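Long-range contacts in pentafunctional AROM polypeptide (Schizosaccharomyces pombe, PDB 5SWV), which catalyses five consecutive steps of the shikimate pathway, the part crystallised here carrying the 3-dehydroquinate dehydratase and shikimate dehydrogenase units: residues Thr79-Gly87 against Ile136-Gly144; Pro20-Leu29 against Gln64-Thr72. One frame throughout, in Å; residues are numbered along the deposited sequence.

Contact 1: Thr79-Gly87 against Ile136-Gly144; sequences TIRTISQGG and IMSWHDLSG
Gln85 and His140 meet through a single oxygen that takes two bonds from one residue. The Gln85 amide oxygen OE1 accepts from His140 N at 2.7 Å and, less closely, from His140 ND1 at 3.2 Å. Both donors approach from the same face of the amide plane, and both bonds are bent, with N-H...O angles of 137° and 142°. OE1 lies at the edge of the imidazole, in its plane, with the amide nearly upright against the ring; gripping backbone and ring together restrains rotation of the imidazole. The Gln85 chain bends at chi2 (-85°), bringing the amide up to Trp139, and NE2 then lies over one face of the indole, offset toward the rim and 3.3 Å from CZ3. Arg81 comes over a face of the imidazole, away from the edge meeting Gln85 OE1: its CZ lies 3.4 Å from His140 CE1, which sits over the centre of one guanidinium face, the two planes inclined rather than stacked. Thr79 CG2 covers the opposite face nearer the rim. This lies at the C-terminal mouth of a TIM barrel, where type I dehydroquinases have their active site, and the contact spans strand 111-115, which runs between strands 76-79 and 134-140. That middle strand supplies the second shell: Asp113 and Glu115 hold Arg81 NH2 and NH1 in salt bridges, and Asp113 also accepts from Ser138 OG, so one carboxylate serves both flanking segments. Farther out, Leu142 lies against the loop backbone, its CD2 3.6 Å from Ser84 O and its CD1 3.9 Å from Gln85 O. The loop presenting Gln85 is folded by its own backbone, Gly87 N bonding to Thr82 O at 2.7 Å, while Thr82 OG1 is tied to Glu115 and Asn91.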
loop_
_atom_site.group_PDB
_atom_site.type_symbol
_atom_site.label_atom_id
_atom_site.label_comp_id
_atom_site.label_asym_id
_atom_site.label_seq_id
_atom_site.Cartn_x
_atom_site.Cartn_y
_atom_site.Cartn_z
ATOM N N THR A 79 -1.650 -6.699 -18.785
ATOM C CA THR A 79 -0.668 -7.384 -19.610
ATOM C C THR A 79 -1.271 -8.537 -20.358
ATOM O O THR A 79 -1.716 -9.513 -19.760
ATOM C CB THR A 79 0.520 -7.862 -18.773
ATOM O OG1 THR A 79 1.182 -6.722 -18.246
ATOM C CG2 THR A 79 1.544 -8.604 -19.617
ATOM N N ILE A 80 -1.288 -8.392 -21.678
ATOM C CA ILE A 80 -1.566 -9.489 -22.590
ATOM C C ILE A 80 -0.245 -9.970 -23.141
ATOM O O ILE A 80 0.366 -9.293 -23.972
ATOM C CB ILE A 80 -2.419 -9.056 -23.787
ATOM C CG1 ILE A 80 -3.775 -8.540 -23.336
ATOM C CG2 ILE A 80 -2.595 -10.231 -24.753
ATOM C CD1 ILE A 80 -4.548 -7.905 -24.479
ATOM N N ARG A 81 0.165 -11.142 -22.667
ATOM C CA ARG A 81 1.424 -11.794 -23.027
ATOM C C ARG A 81 1.099 -12.949 -23.963
ATOM O O ARG A 81 0.273 -13.808 -23.643
ATOM C CB ARG A 81 2.089 -12.320 -21.764
ATOM C CG ARG A 81 3.439 -12.986 -21.971
ATOM C CD ARG A 81 4.542 -12.021 -22.360
ATOM N NE ARG A 81 4.727 -10.955 -21.374
ATOM C CZ ARG A 81 4.569 -9.644 -21.584
ATOM N NH1 ARG A 81 4.242 -9.153 -22.777
ATOM N NH2 ARG A 81 4.778 -8.800 -20.574
ATOM N N THR A 82 1.754 -12.952 -25.119
ATOM C CA THR A 82 1.485 -13.902 -26.202
ATOM C C THR A 82 2.339 -15.149 -26.088
ATOM O O THR A 82 3.290 -15.200 -25.304
ATOM C CB THR A 82 1.775 -13.285 -27.584
ATOM O OG1 THR A 82 3.167 -12.981 -27.709
ATOM C CG2 THR A 82 0.991 -12.024 -27.790
ATOM N N ILE A 83 2.029 -16.136 -26.917
ATOM C CA ILE A 83 2.681 -17.433 -26.848
ATOM C C ILE A 83 4.174 -17.392 -27.119
ATOM O O ILE A 83 4.937 -18.030 -26.418
ATOM C CB ILE A 83 1.940 -18.468 -27.726
ATOM C CG1 ILE A 83 0.584 -18.774 -27.077
ATOM C CG2 ILE A 83 2.739 -19.764 -27.886
ATOM C CD1 ILE A 83 -0.463 -19.257 -28.034
ATOM N N SER A 84 4.611 -16.610 -28.084
ATOM C CA SER A 84 6.019 -16.633 -28.443
ATOM C C SER A 84 6.818 -15.723 -27.553
ATOM O O SER A 84 8.049 -15.731 -27.625
ATOM C CB SER A 84 6.221 -16.248 -29.898
ATOM O OG SER A 84 5.723 -14.959 -30.126
ATOM N N GLN A 85 6.134 -14.936 -26.725
ATOM C CA GLN A 85 6.789 -14.195 -25.645
ATOM C C GLN A 85 6.679 -14.876 -24.274
ATOM O O GLN A 85 7.047 -14.276 -23.263
ATOM C CB GLN A 85 6.198 -12.798 -25.586
ATOM C CG GLN A 85 6.392 -12.026 -26.872
ATOM C CD GLN A 85 7.727 -11.338 -26.934
ATOM O OE1 GLN A 85 8.098 -10.604 -26.021
ATOM N NE2 GLN A 85 8.460 -11.560 -28.011
ATOM N N GLY A 86 6.187 -16.117 -24.232
ATOM C CA GLY A 86 6.069 -16.892 -22.986
ATOM C C GLY A 86 4.707 -16.929 -22.305
ATOM O O GLY A 86 4.556 -17.547 -21.262
ATOM N N GLY A 87 3.716 -16.267 -22.883
ATOM C CA GLY A 87 2.355 -16.289 -22.358
ATOM C C GLY A 87 1.461 -17.227 -23.137
ATOM O O GLY A 87 1.946 -18.131 -23.796
ATOM N N ILE A 136 4.200 0.311 -21.301
ATOM C CA ILE A 136 5.392 -0.504 -21.086
ATOM C C ILE A 136 5.604 -1.283 -22.379
ATOM O O ILE A 136 4.834 -2.178 -22.719
ATOM C CB ILE A 136 5.282 -1.486 -19.889
ATOM C CG1 ILE A 136 4.843 -0.757 -18.609
ATOM C CG2 ILE A 136 6.630 -2.163 -19.642
ATOM C CD1 ILE A 136 4.773 -1.633 -17.366
ATOM N N MET A 137 6.644 -0.907 -23.103
ATOM C CA MET A 137 7.009 -1.592 -24.316
ATOM C C MET A 137 7.936 -2.737 -23.944
ATOM O O MET A 137 8.984 -2.509 -23.343
ATOM C CB MET A 137 7.686 -0.623 -25.283
ATOM C CG MET A 137 6.790 0.536 -25.687
ATOM S SD MET A 137 5.473 -0.028 -26.769
ATOM C CE MET A 137 4.119 0.817 -26.018
ATOM N N SER A 138 7.549 -3.955 -24.323
ATOM C CA SER A 138 8.185 -5.164 -23.839
ATOM C C SER A 138 8.649 -6.063 -24.976
ATOM O O SER A 138 7.958 -6.197 -25.975
ATOM C CB SER A 138 7.200 -5.937 -22.968
ATOM O OG SER A 138 6.265 -6.635 -23.774
ATOM N N TRP A 139 9.807 -6.690 -24.803
ATOM C CA TRP A 139 10.200 -7.820 -25.630
ATOM C C TRP A 139 10.939 -8.868 -24.804
ATOM O O TRP A 139 11.764 -8.534 -23.960
ATOM C CB TRP A 139 11.068 -7.377 -26.799
ATOM C CG TRP A 139 11.384 -8.506 -27.731
ATOM C CD1 TRP A 139 12.497 -9.293 -27.707
ATOM C CD2 TRP A 139 10.562 -9.007 -28.789
ATOM N NE1 TRP A 139 12.435 -10.241 -28.701
ATOM C CE2 TRP A 139 11.262 -10.085 -29.389
ATOM C CE3 TRP A 139 9.311 -8.641 -29.310
ATOM C CZ2 TRP A 139 10.751 -10.809 -30.477
ATOM C CZ3 TRP A 139 8.804 -9.369 -30.412
ATOM C CH2 TRP A 139 9.529 -10.442 -30.972
ATOM N N HIS A 140 10.631 -10.130 -25.093
ATOM C CA HIS A 140 11.172 -11.292 -24.408
ATOM C C HIS A 140 11.905 -12.198 -25.430
ATOM O O HIS A 140 11.302 -12.640 -26.414
ATOM C CB HIS A 140 10.026 -12.061 -23.731
ATOM C CG HIS A 140 9.327 -11.298 -22.642
ATOM N ND1 HIS A 140 8.421 -10.282 -22.897
ATOM C CD2 HIS A 140 9.391 -11.414 -21.292
ATOM C CE1 HIS A 140 7.966 -9.807 -21.748
ATOM N NE2 HIS A 140 8.541 -10.472 -20.759
ATOM N N ASP A 141 13.193 -12.457 -25.219
ATOM C CA ASP A 141 13.955 -13.376 -26.086
ATOM C C ASP A 141 14.000 -14.781 -25.485
ATOM O O ASP A 141 14.937 -15.158 -24.772
ATOM C CB ASP A 141 15.375 -12.859 -26.359
ATOM C CG ASP A 141 16.213 -13.835 -27.181
ATOM O OD1 ASP A 141 15.649 -14.500 -28.084
ATOM O OD2 ASP A 141 17.436 -13.945 -26.909
ATOM N N LEU A 142 12.981 -15.561 -25.805
ATOM C CA LEU A 142 12.920 -16.947 -25.373
ATOM C C LEU A 142 14.099 -17.803 -25.868
ATOM O O LEU A 142 14.488 -18.734 -25.187
ATOM C CB LEU A 142 11.575 -17.579 -25.777
ATOM C CG LEU A 142 10.522 -17.617 -24.664
ATOM C CD1 LEU A 142 10.339 -16.255 -23.999
ATOM C CD2 LEU A 142 9.197 -18.147 -25.203
ATOM N N SER A 143 14.669 -17.456 -27.027
ATOM C CA SER A 143 15.785 -18.190 -27.638
ATOM C C SER A 143 17.084 -18.141 -26.825
ATOM O O SER A 143 17.937 -19.022 -26.954
ATOM C CB SER A 143 16.067 -17.657 -29.054
ATOM O OG SER A 143 16.871 -16.491 -29.020
ATOM N N GLY A 144 17.265 -17.100 -26.024
ATOM C CA GLY A 144 18.537 -16.909 -25.336
ATOM C C GLY A 144 19.743 -16.693 -26.245
ATOM O O GLY A 144 20.866 -16.922 -25.824
#

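Contact 2: Pro20-Leu29 against Gln64-Thr72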
loop_
_atom_site.group_PDB
_atom_site.type_symbol
_atom_site.label_atom_id
_atom_site.label_comp_id
_atom_site.label_asym_id
_atom_site.label_seq_id
_atom_site.Cartn_x
_atom_site.Cartn_y
_atom_site.Cartn_z
ATOM N N PRO A 20 -6.996 -17.691 -12.979
ATOM C CA PRO A 20 -7.993 -17.643 -14.044
ATOM C C PRO A 20 -9.154 -16.700 -13.789
ATOM O O PRO A 20 -9.808 -16.305 -14.742
ATOM C CB PRO A 20 -8.535 -19.072 -14.103
ATOM C CG PRO A 20 -7.713 -19.874 -13.171
ATOM C CD PRO A 20 -7.084 -18.938 -12.213
ATOM N N ARG A 21 -9.436 -16.389 -12.522
ATOM C CA ARG A 21 -10.528 -15.474 -12.129
ATOM C C ARG A 21 -10.115 -14.574 -10.961
ATOM O O ARG A 21 -9.475 -15.039 -10.020
ATOM C CB ARG A 21 -11.740 -16.286 -11.680
ATOM C CG ARG A 21 -12.378 -17.170 -12.736
ATOM C CD ARG A 21 -13.104 -16.326 -13.772
ATOM N NE ARG A 21 -14.290 -15.668 -13.205
ATOM C CZ ARG A 21 -15.541 -16.130 -13.258
ATOM N NH1 ARG A 21 -15.860 -17.277 -13.872
ATOM N NH2 ARG A 21 -16.498 -15.420 -12.686
ATOM N N ILE A 22 -10.495 -13.299 -10.999
ATOM C CA ILE A 22 -10.179 -12.388 -9.897
ATOM C C ILE A 22 -10.900 -12.819 -8.600
ATOM O O ILE A 22 -10.369 -12.620 -7.499
ATOM C CB ILE A 22 -10.422 -10.890 -10.269
ATOM C CG1 ILE A 22 -9.173 -10.269 -10.896
ATOM C CG2 ILE A 22 -10.727 -10.012 -9.050
ATOM C CD1 ILE A 22 -8.740 -10.901 -12.179
ATOM N N GLU A 23 -12.072 -13.440 -8.735
ATOM C CA GLU A 23 -12.797 -14.012 -7.583
ATOM C C GLU A 23 -11.912 -14.960 -6.770
ATOM O O GLU A 23 -12.000 -14.991 -5.543
ATOM C CB GLU A 23 -14.052 -14.778 -8.026
ATOM C CG GLU A 23 -15.188 -13.918 -8.567
ATOM C CD GLU A 23 -15.135 -13.675 -10.078
ATOM O OE1 GLU A 23 -14.096 -13.915 -10.741
ATOM O OE2 GLU A 23 -16.156 -13.228 -10.624
ATOM N N ASP A 24 -11.064 -15.726 -7.466
ATOM C CA ASP A 24 -10.141 -16.683 -6.839
ATOM C C ASP A 24 -9.052 -15.977 -6.040
ATOM O O ASP A 24 -8.509 -16.544 -5.104
ATOM C CB ASP A 24 -9.478 -17.595 -7.891
ATOM C CG ASP A 24 -10.481 -18.341 -8.759
ATOM O OD1 ASP A 24 -11.652 -18.483 -8.345
ATOM O OD2 ASP A 24 -10.094 -18.793 -9.862
ATOM N N ALA A 25 -8.710 -14.760 -6.440
ATOM C CA ALA A 25 -7.696 -13.970 -5.763
ATOM C C ALA A 25 -8.188 -13.309 -4.482
ATOM O O ALA A 25 -7.388 -13.111 -3.561
ATOM C CB ALA A 25 -7.172 -12.906 -6.704
ATOM N N LEU A 26 -9.483 -12.980 -4.428
ATOM C CA LEU A 26 -10.009 -12.062 -3.416
ATOM C C LEU A 26 -9.824 -12.506 -1.969
ATOM O O LEU A 26 -9.375 -11.712 -1.163
ATOM C CB LEU A 26 -11.479 -11.728 -3.652
ATOM C CG LEU A 26 -11.848 -10.922 -4.898
ATOM C CD1 LEU A 26 -13.342 -10.617 -4.871
ATOM C CD2 LEU A 26 -11.024 -9.643 -5.045
ATOM N N PRO A 27 -10.166 -13.756 -1.623
ATOM C CA PRO A 27 -9.988 -14.114 -0.205
ATOM C C PRO A 27 -8.614 -13.747 0.379
ATOM O O PRO A 27 -8.553 -13.045 1.382
ATOM C CB PRO A 27 -10.214 -15.631 -0.199
ATOM C CG PRO A 27 -11.166 -15.864 -1.329
ATOM C CD PRO A 27 -10.849 -14.825 -2.378
ATOM N N THR A 28 -7.544 -14.160 -0.293
ATOM C CA THR A 28 -6.162 -13.980 0.176
ATOM C C THR A 28 -5.410 -12.771 -0.428
ATOM O O THR A 28 -4.205 -12.632 -0.227
ATOM C CB THR A 28 -5.354 -15.230 -0.192
ATOM O OG1 THR A 28 -5.342 -15.382 -1.634
ATOM C CG2 THR A 28 -5.956 -16.458 0.471
ATOM N N LEU A 29 -6.118 -11.901 -1.147
ATOM C CA LEU A 29 -5.511 -10.769 -1.877
ATOM C C LEU A 29 -4.641 -9.868 -1.016
ATOM O O LEU A 29 -3.647 -9.320 -1.491
ATOM C CB LEU A 29 -6.594 -9.904 -2.528
ATOM C CG LEU A 29 -6.093 -8.766 -3.430
ATOM C CD1 LEU A 29 -5.577 -9.324 -4.743
ATOM C CD2 LEU A 29 -7.172 -7.727 -3.689
ATOM N N GLN A 64 -13.834 -8.113 -14.527
ATOM C CA GLN A 64 -12.704 -8.601 -13.752
ATOM C C GLN A 64 -11.830 -7.470 -13.223
ATOM O O GLN A 64 -11.529 -7.432 -12.036
ATOM C CB GLN A 64 -11.862 -9.549 -14.597
ATOM C CG GLN A 64 -12.581 -10.828 -14.971
ATOM C CD GLN A 64 -12.557 -11.826 -13.852
ATOM O OE1 GLN A 64 -11.548 -12.501 -13.649
ATOM N NE2 GLN A 64 -13.648 -11.933 -13.110
ATOM N N ILE A 65 -11.440 -6.547 -14.096
ATOM C CA ILE A 65 -10.575 -5.437 -13.701
ATOM C C ILE A 65 -11.222 -4.558 -12.638
ATOM O O ILE A 65 -10.550 -4.132 -11.693
ATOM C CB ILE A 65 -10.158 -4.555 -14.909
ATOM C CG1 ILE A 65 -9.307 -5.356 -15.915
ATOM C CG2 ILE A 65 -9.376 -3.308 -14.460
ATOM C CD1 ILE A 65 -8.127 -6.095 -15.327
ATOM N N SER A 66 -12.511 -4.269 -12.789
ATOM C CA SER A 66 -13.200 -3.440 -11.788
ATOM C C SER A 66 -13.385 -4.210 -10.483
ATOM O O SER A 66 -13.202 -3.637 -9.413
ATOM C CB SER A 66 -14.521 -2.833 -12.309
ATOM O OG SER A 66 -15.274 -3.770 -13.037
ATOM N N LEU A 67 -13.705 -5.500 -10.568
ATOM C CA LEU A 67 -13.822 -6.352 -9.375
ATOM C C LEU A 67 -12.554 -6.288 -8.516
ATOM O O LEU A 67 -12.631 -6.269 -7.283
ATOM C CB LEU A 67 -14.137 -7.805 -9.771
ATOM C CG LEU A 67 -14.412 -8.838 -8.672
ATOM C CD1 LEU A 67 -15.608 -8.450 -7.813
ATOM C CD2 LEU A 67 -14.642 -10.214 -9.279
ATOM N N LEU A 68 -11.399 -6.221 -9.170
ATOM C CA LEU A 68 -10.119 -6.113 -8.477
ATOM C C LEU A 68 -9.932 -4.715 -7.879
ATOM O O LEU A 68 -9.537 -4.571 -6.708
ATOM C CB LEU A 68 -8.976 -6.448 -9.442
ATOM C CG LEU A 68 -7.548 -6.203 -8.976
ATOM C CD1 LEU A 68 -7.220 -7.128 -7.822
ATOM C CD2 LEU A 68 -6.573 -6.373 -10.127
ATOM N N ARG A 69 -10.208 -3.687 -8.679
ATOM C CA ARG A 69 -10.139 -2.292 -8.206
ATOM C C ARG A 69 -10.990 -1.979 -6.967
ATOM O O ARG A 69 -10.667 -1.068 -6.236
ATOM C CB ARG A 69 -10.498 -1.312 -9.327
ATOM C CG ARG A 69 -9.368 -1.056 -10.307
ATOM C CD ARG A 69 -9.343 0.416 -10.654
ATOM N NE ARG A 69 -8.334 0.808 -11.641
ATOM C CZ ARG A 69 -7.040 1.059 -11.396
ATOM N NH1 ARG A 69 -6.498 0.921 -10.177
ATOM N NH2 ARG A 69 -6.260 1.440 -12.405
ATOM N N CYS A 70 -12.066 -2.728 -6.751
ATOM C CA CYS A 70 -12.861 -2.635 -5.520
ATOM C C CYS A 70 -12.236 -3.349 -4.316
ATOM O O CYS A 70 -12.757 -3.229 -3.210
ATOM C CB CYS A 70 -14.302 -3.158 -5.751
ATOM S SG CYS A 70 -15.349 -2.015 -6.702
ATOM N N SER A 71 -11.172 -4.125 -4.518
ATOM C CA SER A 71 -10.507 -4.820 -3.424
ATOM C C SER A 71 -9.105 -4.314 -3.143
ATOM O O SER A 71 -8.494 -4.758 -2.180
ATOM C CB SER A 71 -10.466 -6.318 -3.713
ATOM O OG SER A 71 -11.771 -6.878 -3.703
ATOM N N THR A 72 -8.584 -3.405 -3.971
ATOM C CA THR A 72 -7.248 -2.849 -3.748
ATOM C C THR A 72 -7.057 -1.502 -4.428
ATOM O O THR A 72 -7.600 -1.246 -5.504
ATOM C CB THR A 72 -6.112 -3.798 -4.225
ATOM O OG1 THR A 72 -4.840 -3.228 -3.896
ATOM C CG2 THR A 72 -6.149 -4.009 -5.723
#
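The carboxylate of Glu23 is met on both faces: Gln64 NE2 reaches its OE1 from one side of the plane and Arg21 NE reaches the same OE1 from the other. In this TIM barrel the contact belongs to the outer helical layer: helix 58-69, in the beta-alpha-beta crossover from strand 38-42 to strand 76-79, lies beside the short helix 22-25, which is held mostly by weak backbone bonds. The Gln64 bond, 3.1 Å from NE2 to Glu23 OE1, is nearly straight at 170° and leaves in the amide plane, which lies 30° from that of the carboxylate. Arg21 lies along Glu23 and gives it two nitrogens, NE to OE1 and NH2 to OE2, two bonds of one salt bridge, with Arg21 NH2 3.0 Å from Glu23 OE2. At its other end the Gln64 amide accepts from the backbone, Ile22 N to Gln64 OE1 being 3.0 Å with an N-H...O angle of 163°. Bonded at both ends, the amide is fixed in rotation. Beneath the polar cluster the packing turns apolar. Ile22 CG2, anti to its own backbone nitrogen, points between two leucines, 3.9 Å from Leu67 CG and 4.0 Å from Leu68 CB. Leu67 CD2 also lies beside the Glu23 carboxylate, 3.6 Å from its CD. Leu68 continues inward to Val41 and Ile76 of the barrel strands. Farther along, the two branches of Leu29 divide their work: CD1 meets Leu68 CD1 at 4.1 Å, and CD2 rests 3.6 Å from Ser71 CB.

In the fold
From the N terminus the chain leaves strand 13-17, enters 20-29, and contact 2 closes the first loop when helix 58-69 returns to it, with strand 38-42 in between. A short connection leads into strand 76-79, whose end opens contact 1; the loop closed by contact 1 takes in helix 94-106, strand 111-115 and helix 120-128 before strand 134-140. The two loops therefore follow in series, neither nested nor crossed. The centres of contact 1 and contact 2 are about 24 Å apart, and their nearest atoms about 7 Å apart. Contact 2 joins elements of the outer helical layer, whereas contact 1 joins two next-but-one strand ends along the C-terminal rim of the same barrel.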